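Local coordinates for protein kinase A regulatory subunit, putative (Trypanosoma cruzi, PDB 6FTF) that probably restrains the catalytic subunit of a cAMP-independent protein kinase A until nucleoside-type ligands, such as 7-cyano-7-deazainosine, occupy its two cyclic-nucleotide-binding domains, at residues F165-Q176 with M266-L275; G196-I204 with E235-T244. All coordinates share one frame; numbering follows the deposited sequence. Where two conformers were deposited one is given.

Interaction 1 of 2, residues F165-Q176 with M266-L275. With 7CI (7-cyano-7-deazainosine), chain F.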
loop_
_atom_site.group_PDB
_atom_site.type_symbol
_atom_site.label_atom_id
_atom_site.label_comp_id
_atom_site.label_asym_id
_atom_site.label_seq_id
_atom_site.Cartn_x
_atom_site.Cartn_y
_atom_site.Cartn_z
ATOM N N PHE A 165 -9.749 4.972 12.263
ATOM C CA PHE A 165 -8.317 4.767 12.442
ATOM C C PHE A 165 -7.490 5.444 11.365
ATOM O O PHE A 165 -6.269 5.544 11.522
ATOM C CB PHE A 165 -7.966 3.279 12.595
ATOM C CG PHE A 165 -7.719 2.530 11.302
ATOM C CD1 PHE A 165 -8.775 1.995 10.567
ATOM C CD2 PHE A 165 -6.442 2.290 10.869
ATOM C CE1 PHE A 165 -8.529 1.265 9.411
ATOM C CE2 PHE A 165 -6.203 1.565 9.723
ATOM C CZ PHE A 165 -7.260 1.056 8.995
ATOM N N LEU A 166 -8.129 5.959 10.312
ATOM C CA LEU A 166 -7.438 6.670 9.250
ATOM C C LEU A 166 -7.552 8.180 9.378
ATOM O O LEU A 166 -7.067 8.915 8.503
ATOM C CB LEU A 166 -7.977 6.238 7.887
ATOM C CG LEU A 166 -7.849 4.745 7.590
ATOM C CD1 LEU A 166 -8.551 4.427 6.294
ATOM C CD2 LEU A 166 -6.412 4.298 7.528
ATOM N N GLY A 167 -8.130 8.673 10.469
ATOM C CA GLY A 167 -8.394 10.092 10.592
ATOM C C GLY A 167 -7.158 10.956 10.604
ATOM O O GLY A 167 -7.247 12.150 10.286
ATOM N N GLY A 168 -6.016 10.394 10.951
ATOM C CA GLY A 168 -4.784 11.154 10.922
ATOM C C GLY A 168 -4.123 11.267 9.561
ATOM O O GLY A 168 -3.187 12.066 9.425
ATOM N N LEU A 169 -4.565 10.491 8.565
ATOM C CA LEU A 169 -4.027 10.594 7.207
ATOM C C LEU A 169 -4.650 11.798 6.498
ATOM O O LEU A 169 -5.844 12.050 6.620
ATOM C CB LEU A 169 -4.354 9.324 6.405
ATOM C CG LEU A 169 -3.780 7.965 6.832
ATOM C CD1 LEU A 169 -4.119 6.881 5.803
ATOM C CD2 LEU A 169 -2.284 8.017 7.089
ATOM N N ASP A 170 -3.839 12.562 5.739
ATOM C CA ASP A 170 -4.387 13.625 4.888
ATOM C C ASP A 170 -4.944 13.031 3.595
ATOM O O ASP A 170 -4.860 11.826 3.381
ATOM C CB ASP A 170 -3.373 14.742 4.632
ATOM C CG ASP A 170 -2.123 14.273 3.916
ATOM O OD1 ASP A 170 -2.149 13.271 3.173
ATOM O OD2 ASP A 170 -1.076 14.931 4.103
ATOM N N SER A 171 -5.505 13.877 2.710
ATOM C CA SER A 171 -6.132 13.373 1.489
ATOM C C SER A 171 -5.126 12.576 0.682
ATOM O O SER A 171 -5.418 11.480 0.224
ATOM C CB SER A 171 -6.710 14.517 0.637
ATOM O OG SER A 171 -7.435 13.990 -0.482
ATOM N N TYR A 172 -3.921 13.140 0.501
ATOM C CA TYR A 172 -2.863 12.483 -0.266
ATOM C C TYR A 172 -2.620 11.085 0.269
ATOM O O TYR A 172 -2.518 10.132 -0.499
ATOM C CB TYR A 172 -1.568 13.302 -0.207
ATOM C CG TYR A 172 -0.458 12.749 -1.077
ATOM C CD1 TYR A 172 0.444 11.803 -0.591
ATOM C CD2 TYR A 172 -0.308 13.156 -2.398
ATOM C CE1 TYR A 172 1.460 11.291 -1.390
ATOM C CE2 TYR A 172 0.703 12.649 -3.196
ATOM C CZ TYR A 172 1.568 11.710 -2.681
ATOM O OH TYR A 172 2.593 11.191 -3.445
ATOM N N GLU A 173 -2.480 10.964 1.579
ATOM C CA GLU A 173 -2.194 9.664 2.180
ATOM C C GLU A 173 -3.387 8.720 2.104
ATOM O O GLU A 173 -3.218 7.513 1.930
ATOM C CB GLU A 173 -1.747 9.851 3.624
ATOM C CG GLU A 173 -0.400 10.509 3.741
ATOM C CD GLU A 173 -0.047 10.898 5.163
ATOM O OE1 GLU A 173 -0.934 11.428 5.879
ATOM O OE2 GLU A 173 1.137 10.682 5.547
ATOM N N LYS A 174 -4.603 9.236 2.249
ATOM C CA LYS A 174 -5.781 8.393 2.058
ATOM C C LYS A 174 -5.857 7.863 0.633
ATOM O O LYS A 174 -6.208 6.705 0.404
ATOM C CB LYS A 174 -7.054 9.163 2.423
ATOM C CG LYS A 174 -7.177 9.475 3.915
ATOM C CD LYS A 174 -8.545 10.060 4.260
ATOM C CE LYS A 174 -8.677 10.484 5.716
ATOM N NZ LYS A 174 -8.408 11.926 5.877
ATOM N N LEU A 175 -5.518 8.701 -0.342
ATOM C CA LEU A 175 -5.534 8.260 -1.734
ATOM C C LEU A 175 -4.434 7.242 -2.010
ATOM O O LEU A 175 -4.634 6.325 -2.818
ATOM C CB LEU A 175 -5.402 9.454 -2.658
ATOM C CG LEU A 175 -6.641 10.356 -2.621
ATOM C CD1 LEU A 175 -6.303 11.709 -3.195
ATOM C CD2 LEU A 175 -7.824 9.725 -3.352
ATOM N N GLN A 176 -3.288 7.374 -1.339
ATOM C CA GLN A 176 -2.215 6.381 -1.443
ATOM C C GLN A 176 -2.677 5.022 -0.926
ATOM O O GLN A 176 -2.340 3.982 -1.503
ATOM C CB GLN A 176 -0.996 6.903 -0.679
ATOM C CG GLN A 176 0.197 6.014 -0.512
ATOM C CD GLN A 176 1.343 6.806 0.055
ATOM O OE1 GLN A 176 1.401 7.094 1.264
ATOM N NE2 GLN A 176 2.215 7.229 -0.812
ATOM N N MET A 266 3.949 1.133 3.249
ATOM C CA MET A 266 3.799 2.378 2.505
ATOM C C MET A 266 2.498 3.078 2.851
ATOM O O MET A 266 2.475 4.301 3.028
ATOM C CB MET A 266 3.899 2.161 0.995
ATOM C CG MET A 266 3.665 3.453 0.205
ATOM S SD MET A 266 4.299 3.421 -1.495
ATOM C CE MET A 266 3.340 4.761 -2.131
ATOM N N CYS A 267 1.406 2.343 2.942
ATOM C CA CYS A 267 0.057 2.914 3.060
ATOM C C CYS A 267 -0.297 3.265 4.495
ATOM O O CYS A 267 -1.009 4.237 4.764
ATOM C CB CYS A 267 -0.975 1.877 2.632
ATOM S SG CYS A 267 -0.938 1.494 0.921
ATOM N N LEU A 268 0.105 2.400 5.419
ATOM C CA LEU A 268 -0.357 2.512 6.792
ATOM C C LEU A 268 0.767 2.781 7.769
ATOM O O LEU A 268 0.505 2.924 8.967
ATOM C CB LEU A 268 -1.165 1.280 7.211
ATOM C CG LEU A 268 -2.496 1.106 6.478
ATOM C CD1 LEU A 268 -3.213 -0.106 7.020
ATOM C CD2 LEU A 268 -3.392 2.344 6.586
ATOM N N GLY A 269 2.000 2.928 7.284
ATOM C CA GLY A 269 3.109 3.319 8.116
ATOM C C GLY A 269 2.775 4.459 9.057
ATOM O O GLY A 269 3.091 4.421 10.252
ATOM N N PRO A 270 2.115 5.502 8.547
ATOM C CA PRO A 270 1.796 6.652 9.410
ATOM C C PRO A 270 0.789 6.354 10.522
ATOM O O PRO A 270 0.657 7.173 11.444
ATOM C CB PRO A 270 1.257 7.703 8.427
ATOM C CG PRO A 270 1.806 7.301 7.105
ATOM C CD PRO A 270 1.870 5.801 7.124
ATOM N N VAL A 271 0.078 5.228 10.477
ATOM C CA VAL A 271 -0.870 4.898 11.532
ATOM C C VAL A 271 -0.475 3.637 12.287
ATOM O O VAL A 271 -1.281 3.094 13.039
ATOM C CB VAL A 271 -2.323 4.830 11.022
ATOM C CG1 VAL A 271 -2.764 6.201 10.497
ATOM C CG2 VAL A 271 -2.474 3.769 9.964
ATOM N N ILE A 272 0.761 3.172 12.128
ATOM C CA ILE A 272 1.189 1.981 12.856
ATOM C C ILE A 272 1.047 2.178 14.359
ATOM O O ILE A 272 0.617 1.262 15.070
ATOM C CB ILE A 272 2.607 1.560 12.429
ATOM C CG1 ILE A 272 2.545 0.868 11.068
ATOM C CG2 ILE A 272 3.242 0.636 13.460
ATOM C CD1 ILE A 272 3.903 0.589 10.448
ATOM N N ASP A 273 1.396 3.359 14.876
ATOM C CA ASP A 273 1.255 3.562 16.312
ATOM C C ASP A 273 -0.208 3.563 16.744
ATOM O O ASP A 273 -0.518 3.132 17.860
ATOM C CB ASP A 273 1.999 4.825 16.751
ATOM C CG ASP A 273 3.521 4.656 16.686
ATOM O OD1 ASP A 273 4.028 3.588 17.091
ATOM O OD2 ASP A 273 4.211 5.591 16.226
ATOM N N VAL A 274 -1.125 3.986 15.877
ATOM C CA VAL A 274 -2.547 3.851 16.175
ATOM C C VAL A 274 -2.929 2.376 16.269
ATOM O O VAL A 274 -3.627 1.952 17.196
ATOM C CB VAL A 274 -3.387 4.591 15.118
ATOM C CG1 VAL A 274 -4.879 4.348 15.329
ATOM C CG2 VAL A 274 -3.077 6.086 15.161
ATOM N N LEU A 275 -2.482 1.568 15.305
ATOM C CA LEU A 275 -2.821 0.149 15.302
ATOM C C LEU A 275 -2.261 -0.582 16.510
ATOM O O LEU A 275 -2.883 -1.539 17.001
ATOM C CB LEU A 275 -2.300 -0.495 14.020
ATOM C CG LEU A 275 -2.939 0.028 12.733
ATOM C CD1 LEU A 275 -2.227 -0.550 11.515
ATOM C CD2 LEU A 275 -4.414 -0.292 12.668
HETATM C C1 7CI F . 4.659 14.860 -4.492
HETATM N N1 7CI F . 3.588 15.615 -3.770
HETATM O O1 7CI F . 5.489 15.794 -5.166
HETATM C C2 7CI F . 3.142 15.299 -2.552
HETATM N N2 7CI F . 3.478 14.271 -1.733
HETATM O O2 7CI F . 4.905 12.848 -5.635
HETATM C C3 7CI F . 2.844 14.170 -0.551
HETATM N N3 7CI F . 1.873 15.107 -0.176
HETATM O O3 7CI F . 4.180 13.978 -7.881
HETATM C C4 7CI F . 1.524 16.140 -0.989
HETATM N N4 7CI F . 0.533 19.310 -3.519
HETATM C C5 7CI F . 2.154 16.282 -2.226
HETATM O O5 7CI F . 0.629 16.930 -0.572
HETATM C C6 7CI F . 2.062 17.224 -3.321
HETATM C C7 7CI F . 3.006 16.748 -4.242
HETATM C C8 7CI F . 1.227 18.365 -3.427
HETATM C C9 7CI F . 4.127 13.968 -5.516
HETATM C C10 7CI F . 4.153 14.786 -6.698
HETATM C C11 7CI F . 5.467 15.525 -6.551
HETATM C C12 7CI F . 5.538 16.882 -7.385
HETATM O O4 7CI F . 4.368 17.643 -7.169
HETATM O O HOH W 1 -0.877 6.384 2.968
#
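Phe165 lies across from Val274 and Gln176 from Cys267 (CA to CA 6.1 Å for the second pair), so the segments run in opposite directions. The 3-10 turn at 165-166 meets helix 272-275, while helix 171-178 comes up to helix 264-268 at Gln176. Phe165 points at the partner segment, its CD2 3.7 Å from Leu275 CD2, with Val271 CG2 and Leu268 CD2 approaching its ring obliquely. Leu166 lays CD2 over one face of that ring, 3.7 Å from Leu268 CD2; branched apolar side chains suit this buried seam. With helix 149-160 before it, the 3-10 turn and following helix form the N3A motif of cyclic-nucleotide-binding domains. Leu169 pushes CD2 against Pro270 CB (3.8 Å) and Val271 CG1. A capping box starts the helix: Glu173 N donates to Asp170 OD1 (2.8 Å), and Asp170 N to Glu173 OE1. Gln176, extended with CG anti to the backbone N (chi1 174°), crosses Met266 at about a right angle in one modelled conformer. Water 1 bridges Glu173 O and Cys267 O. Tyr172 turns its ring flat under the purine-like base of 7-cyano-7-deazainosine, CE1 3.3 Å from C3, while Glu111 and Lys103 hydrogen-bond its hydroxyl.

Interaction 2 of 2, residues G196-I204 with E235-T244. With 7CI (7-cyano-7-deazainosine), chain E.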
loop_
_atom_site.group_PDB
_atom_site.type_symbol
_atom_site.label_atom_id
_atom_site.label_comp_id
_atom_site.label_asym_id
_atom_site.label_seq_id
_atom_site.Cartn_x
_atom_site.Cartn_y
_atom_site.Cartn_z
ATOM N N GLY A 196 -4.200 -19.954 11.600
ATOM C CA GLY A 196 -3.073 -20.778 11.217
ATOM C C GLY A 196 -2.501 -20.531 9.848
ATOM O O GLY A 196 -1.694 -21.347 9.379
ATOM N N GLU A 197 -2.815 -19.413 9.222
ATOM C CA GLU A 197 -2.346 -19.116 7.876
ATOM C C GLU A 197 -1.339 -17.975 7.890
ATOM O O GLU A 197 -1.135 -17.299 8.879
ATOM C CB GLU A 197 -3.496 -18.857 6.889
ATOM C CG GLU A 197 -4.504 -17.773 7.228
ATOM C CD GLU A 197 -5.740 -17.787 6.268
ATOM O OE1 GLU A 197 -5.864 -18.777 5.516
ATOM O OE2 GLU A 197 -6.589 -16.845 6.246
ATOM N N GLU A 198 -0.690 -17.785 6.740
ATOM C CA GLU A 198 0.387 -16.813 6.616
ATOM C C GLU A 198 -0.036 -15.430 7.057
ATOM O O GLU A 198 0.743 -14.699 7.683
ATOM C CB GLU A 198 0.840 -16.770 5.157
ATOM C CG GLU A 198 2.192 -16.150 4.908
ATOM C CD GLU A 198 3.329 -17.101 5.210
ATOM O OE1 GLU A 198 4.176 -16.755 6.062
ATOM O OE2 GLU A 198 3.367 -18.192 4.604
ATOM N N GLY A 199 -1.241 -15.033 6.725
ATOM C CA GLY A 199 -1.685 -13.737 7.169
ATOM C C GLY A 199 -1.113 -12.655 6.278
ATOM O O GLY A 199 -0.148 -11.965 6.616
ATOM N N GLU A 200 -1.737 -12.527 5.122
ATOM C CA GLU A 200 -1.264 -11.744 4.000
ATOM C C GLU A 200 -2.153 -10.538 3.738
ATOM O O GLU A 200 -1.793 -9.676 2.917
ATOM C CB GLU A 200 -1.214 -12.704 2.787
ATOM C CG GLU A 200 -1.479 -12.192 1.387
ATOM C CD GLU A 200 -0.585 -12.862 0.372
ATOM O OE1 GLU A 200 -0.364 -14.082 0.520
ATOM O OE2 GLU A 200 -0.112 -12.189 -0.567
ATOM N N TRP A 201 -3.281 -10.430 4.438
ATOM C CA TRP A 201 -4.337 -9.515 4.045
ATOM C C TRP A 201 -4.912 -8.764 5.234
ATOM O O TRP A 201 -5.241 -9.360 6.264
ATOM C CB TRP A 201 -5.470 -10.298 3.396
ATOM C CG TRP A 201 -5.082 -10.990 2.129
ATOM C CD1 TRP A 201 -4.907 -12.334 1.938
ATOM C CD2 TRP A 201 -4.854 -10.368 0.863
ATOM N NE1 TRP A 201 -4.589 -12.582 0.616
ATOM C CE2 TRP A 201 -4.552 -11.391 -0.062
ATOM C CE3 TRP A 201 -4.894 -9.046 0.415
ATOM C CZ2 TRP A 201 -4.264 -11.124 -1.402
ATOM C CZ3 TRP A 201 -4.607 -8.784 -0.922
ATOM C CH2 TRP A 201 -4.315 -9.820 -1.812
ATOM N N LEU A 202 -5.070 -7.461 5.063
ATOM C CA LEU A 202 -5.736 -6.602 6.025
ATOM C C LEU A 202 -7.051 -6.158 5.406
ATOM O O LEU A 202 -7.101 -5.794 4.226
ATOM C CB LEU A 202 -4.856 -5.398 6.380
ATOM C CG LEU A 202 -5.353 -4.414 7.435
ATOM C CD1 LEU A 202 -4.178 -3.723 8.132
ATOM C CD2 LEU A 202 -6.266 -3.376 6.820
ATOM N N TYR A 203 -8.117 -6.212 6.187
ATOM C CA TYR A 203 -9.458 -5.902 5.715
ATOM C C TYR A 203 -10.014 -4.744 6.525
ATOM O O TYR A 203 -9.919 -4.743 7.758
ATOM C CB TYR A 203 -10.381 -7.115 5.888
ATOM C CG TYR A 203 -9.961 -8.337 5.109
ATOM C CD1 TYR A 203 -9.062 -9.233 5.640
ATOM C CD2 TYR A 203 -10.456 -8.584 3.844
ATOM C CE1 TYR A 203 -8.666 -10.342 4.928
ATOM C CE2 TYR A 203 -10.062 -9.687 3.127
ATOM C CZ TYR A 203 -9.171 -10.556 3.671
ATOM O OH TYR A 203 -8.766 -11.680 2.953
ATOM N N ILE A 204 -10.604 -3.771 5.843
ATOM C CA ILE A 204 -11.363 -2.711 6.489
ATOM C C ILE A 204 -12.819 -2.984 6.177
ATOM O O ILE A 204 -13.184 -3.174 5.011
ATOM C CB ILE A 204 -10.945 -1.322 5.993
ATOM C CG1 ILE A 204 -9.425 -1.133 6.091
ATOM C CG2 ILE A 204 -11.698 -0.268 6.772
ATOM C CD1 ILE A 204 -8.923 0.165 5.477
ATOM N N GLU A 235 -4.308 -6.932 10.963
ATOM C CA GLU A 235 -3.087 -6.179 11.194
ATOM C C GLU A 235 -2.157 -6.839 12.201
ATOM O O GLU A 235 -0.960 -6.528 12.203
ATOM C CB GLU A 235 -3.369 -4.745 11.648
ATOM C CG GLU A 235 -3.855 -4.600 13.071
ATOM C CD GLU A 235 -5.298 -4.978 13.277
ATOM O OE1 GLU A 235 -6.018 -5.217 12.274
ATOM O OE2 GLU A 235 -5.711 -5.014 14.469
ATOM N N LEU A 236 -2.650 -7.712 13.082
ATOM C CA LEU A 236 -1.793 -8.178 14.168
ATOM C C LEU A 236 -0.620 -8.974 13.628
ATOM O O LEU A 236 0.522 -8.829 14.092
ATOM C CB LEU A 236 -2.581 -9.027 15.161
ATOM C CG LEU A 236 -3.740 -8.324 15.860
ATOM C CD1 LEU A 236 -4.384 -9.259 16.864
ATOM C CD2 LEU A 236 -3.292 -7.036 16.560
ATOM N N GLU A 237 -0.883 -9.820 12.649
ATOM C CA GLU A 237 0.167 -10.622 12.037
ATOM C C GLU A 237 1.199 -9.752 11.346
ATOM O O GLU A 237 2.379 -10.127 11.280
ATOM C CB GLU A 237 -0.460 -11.586 11.037
ATOM C CG GLU A 237 -1.315 -12.678 11.681
ATOM C CD GLU A 237 -2.624 -12.202 12.295
ATOM O OE1 GLU A 237 -3.268 -11.275 11.737
ATOM O OE2 GLU A 237 -3.028 -12.762 13.344
ATOM N N PHE A 238 0.753 -8.624 10.779
ATOM C CA PHE A 238 1.649 -7.705 10.084
ATOM C C PHE A 238 2.541 -6.974 11.074
ATOM O O PHE A 238 3.716 -6.697 10.774
ATOM C CB PHE A 238 0.868 -6.624 9.335
ATOM C CG PHE A 238 0.013 -7.080 8.174
ATOM C CD1 PHE A 238 -0.238 -8.413 7.849
ATOM C CD2 PHE A 238 -0.546 -6.090 7.377
ATOM C CE1 PHE A 238 -1.046 -8.722 6.746
ATOM C CE2 PHE A 238 -1.311 -6.385 6.292
ATOM C CZ PHE A 238 -1.576 -7.696 5.978
ATOM N N LEU A 239 1.991 -6.617 12.238
ATOM C CA LEU A 239 2.732 -5.886 13.265
ATOM C C LEU A 239 3.753 -6.779 13.942
ATOM O O LEU A 239 4.870 -6.337 14.245
ATOM C CB LEU A 239 1.767 -5.345 14.321
ATOM C CG LEU A 239 0.837 -4.231 13.833
ATOM C CD1 LEU A 239 -0.229 -3.951 14.859
ATOM C CD2 LEU A 239 1.593 -2.943 13.525
ATOM N N ASN A 240 3.379 -8.032 14.231
ATOM C CA ASN A 240 4.161 -8.891 15.108
ATOM C C ASN A 240 4.713 -10.124 14.408
ATOM O O ASN A 240 5.295 -10.994 15.068
ATOM C CB ASN A 240 3.350 -9.220 16.356
ATOM C CG ASN A 240 3.147 -7.999 17.231
ATOM O OD1 ASN A 240 4.072 -7.179 17.375
ATOM N ND2 ASN A 240 1.971 -7.858 17.823
ATOM N N ASN A 241 4.582 -10.202 13.090
ATOM C CA ASN A 241 5.271 -11.195 12.266
ATOM C C ASN A 241 4.998 -12.632 12.712
ATOM O O ASN A 241 5.913 -13.415 12.992
ATOM C CB ASN A 241 6.773 -10.913 12.230
ATOM C CG ASN A 241 7.103 -9.666 11.480
ATOM O OD1 ASN A 241 6.585 -9.418 10.401
ATOM N ND2 ASN A 241 7.980 -8.863 12.052
ATOM N N HIS A 242 3.718 -12.999 12.707
ATOM C CA HIS A 242 3.335 -14.369 13.039
ATOM C C HIS A 242 2.150 -14.785 12.172
ATOM O O HIS A 242 1.472 -13.947 11.568
ATOM C CB HIS A 242 3.039 -14.536 14.538
ATOM C CG HIS A 242 1.971 -13.621 15.053
ATOM N ND1 HIS A 242 0.638 -13.787 14.757
ATOM C CD2 HIS A 242 2.042 -12.512 15.830
ATOM C CE1 HIS A 242 -0.060 -12.816 15.323
ATOM N NE2 HIS A 242 0.767 -12.031 15.983
ATOM N N ARG A 243 1.900 -16.090 12.114
ATOM C CA ARG A 243 0.739 -16.604 11.401
ATOM C C ARG A 243 -0.539 -16.217 12.139
ATOM O O ARG A 243 -0.528 -15.816 13.292
ATOM C CB ARG A 243 0.859 -18.120 11.209
ATOM C CG ARG A 243 2.034 -18.525 10.322
ATOM C CD ARG A 243 2.114 -20.015 10.117
ATOM N NE ARG A 243 1.149 -20.536 9.151
ATOM C CZ ARG A 243 1.376 -20.663 7.847
ATOM N NH1 ARG A 243 2.491 -20.247 7.304
ATOM N NH2 ARG A 243 0.453 -21.216 7.070
ATOM N N THR A 244 -1.668 -16.349 11.461
ATOM C CA THR A 244 -2.923 -15.882 12.041
ATOM C C THR A 244 -3.298 -16.704 13.264
ATOM O O THR A 244 -3.141 -17.928 13.302
ATOM C CB THR A 244 -4.052 -15.892 11.011
ATOM O OG1 THR A 244 -4.206 -17.214 10.527
ATOM C CG2 THR A 244 -3.784 -14.946 9.852
HETATM C C1 7CI E . -8.021 -10.454 14.825
HETATM N N1 7CI E . -7.719 -10.887 16.242
HETATM O O1 7CI E . -7.998 -11.577 13.973
HETATM C C2 7CI E . -8.219 -10.303 17.317
HETATM N N2 7CI E . -9.097 -9.276 17.407
HETATM O O2 7CI E . -7.545 -8.622 13.405
HETATM C C3 7CI E . -9.529 -8.918 18.633
HETATM N N3 7CI E . -9.012 -9.528 19.787
HETATM O O3 7CI E . -5.218 -9.704 12.700
HETATM C C4 7CI E . -8.095 -10.542 19.717
HETATM N N4 7CI E . -5.351 -13.703 19.239
HETATM C C5 7CI E . -7.682 -10.995 18.446
HETATM O O5 7CI E . -7.655 -10.998 20.810
HETATM C C6 7CI E . -6.798 -12.041 17.942
HETATM C C7 7CI E . -6.888 -11.910 16.564
HETATM C C8 7CI E . -6.014 -12.946 18.656
HETATM C C9 7CI E . -6.992 -9.516 14.298
HETATM C C10 7CI E . -6.043 -10.404 13.679
HETATM C C11 7CI E . -6.986 -11.414 12.988
HETATM C C12 7CI E . -6.322 -12.817 12.680
HETATM O O4 7CI E . -5.629 -13.270 13.791
HETATM O O HOH W 2 4.650 -18.723 8.303
HETATM O O HOH W 3 3.001 -21.197 4.551
#
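Gly196 donates its N-H to Thr244 O (2.9 Å), and its carbonyl oxygen receives Arg243 side-on, from NE at 3.0 Å and also from NH2. Gly196 O lies in the guanidinium plane; NH2 reaches it on a lone pair, whereas NE comes from well above the carbonyl plane. The positive phi of Gly196 (86°) is one that glycine readily adopts. Glu197 pairs in both directions with Thr244: Thr244 N gives to Glu197 O at 2.8 Å, and Glu197 N gives to Thr244 OG1 along a nearly straight 168° bond. Thr244 OG1 is further bonded to His194 O, and the Glu197 carboxylate turns back to His194 N. The Arg243 guanidinium spreads one face over the peptide joining Glu197 and Glu198, and its NH1 makes a long salt bridge to Glu198 OE2 (3.5 Å). The carboxylate and guanidinium planes stand 74° apart, and waters 2 and 3 each bridge the two groups.

Gly199 presses its CA against Thr244 CG2, in a place where the backbone comes close to both Thr244 and Glu237. Its carbonyl O meets the edge of the Phe238 ring at CE1 (3.4 Å), a position suited to the slightly positive ring hydrogens. Helix 235-240 is the short helix of the phosphate-binding cassette, packed here on a strand of the beta-roll. In this cassette Glu237, bent at chi2, accepts from two sugar hydroxyls of 7-cyano-7-deazainosine, O3 at OE1 and O4 at OE2; a carboxylate so placed would probably disfavour a phosphate. Leu202, on strand 201-205, sets CB 3.7 Å from Phe238 CE2 and CD1 against Glu235 CB, while the Glu235 carboxylate is held by His232.

Overall arrangement
Interaction 2 lies nested within the chain loop closed by interaction 1, their centres about 18 Å apart, and the two meet through side chains: Leu268 packs on Leu202, Phe165 on Ile204, and Ile272 and Leu275 on Leu239. Interaction 1 is a buried seam of helix ends and turns, mostly apolar, with a water between two backbone carbonyls. By contrast, 196-204 with 235-244 is only partly buried and divides its chemistry: a polar, hydrated end around Arg243 and an apolar end at Phe238 and Leu202, where Leu202 faces interaction 1. Each also touches a different nucleoside, interaction 1 by an aromatic ring stacked on the base, interaction 2 by a carboxylate at the sugar.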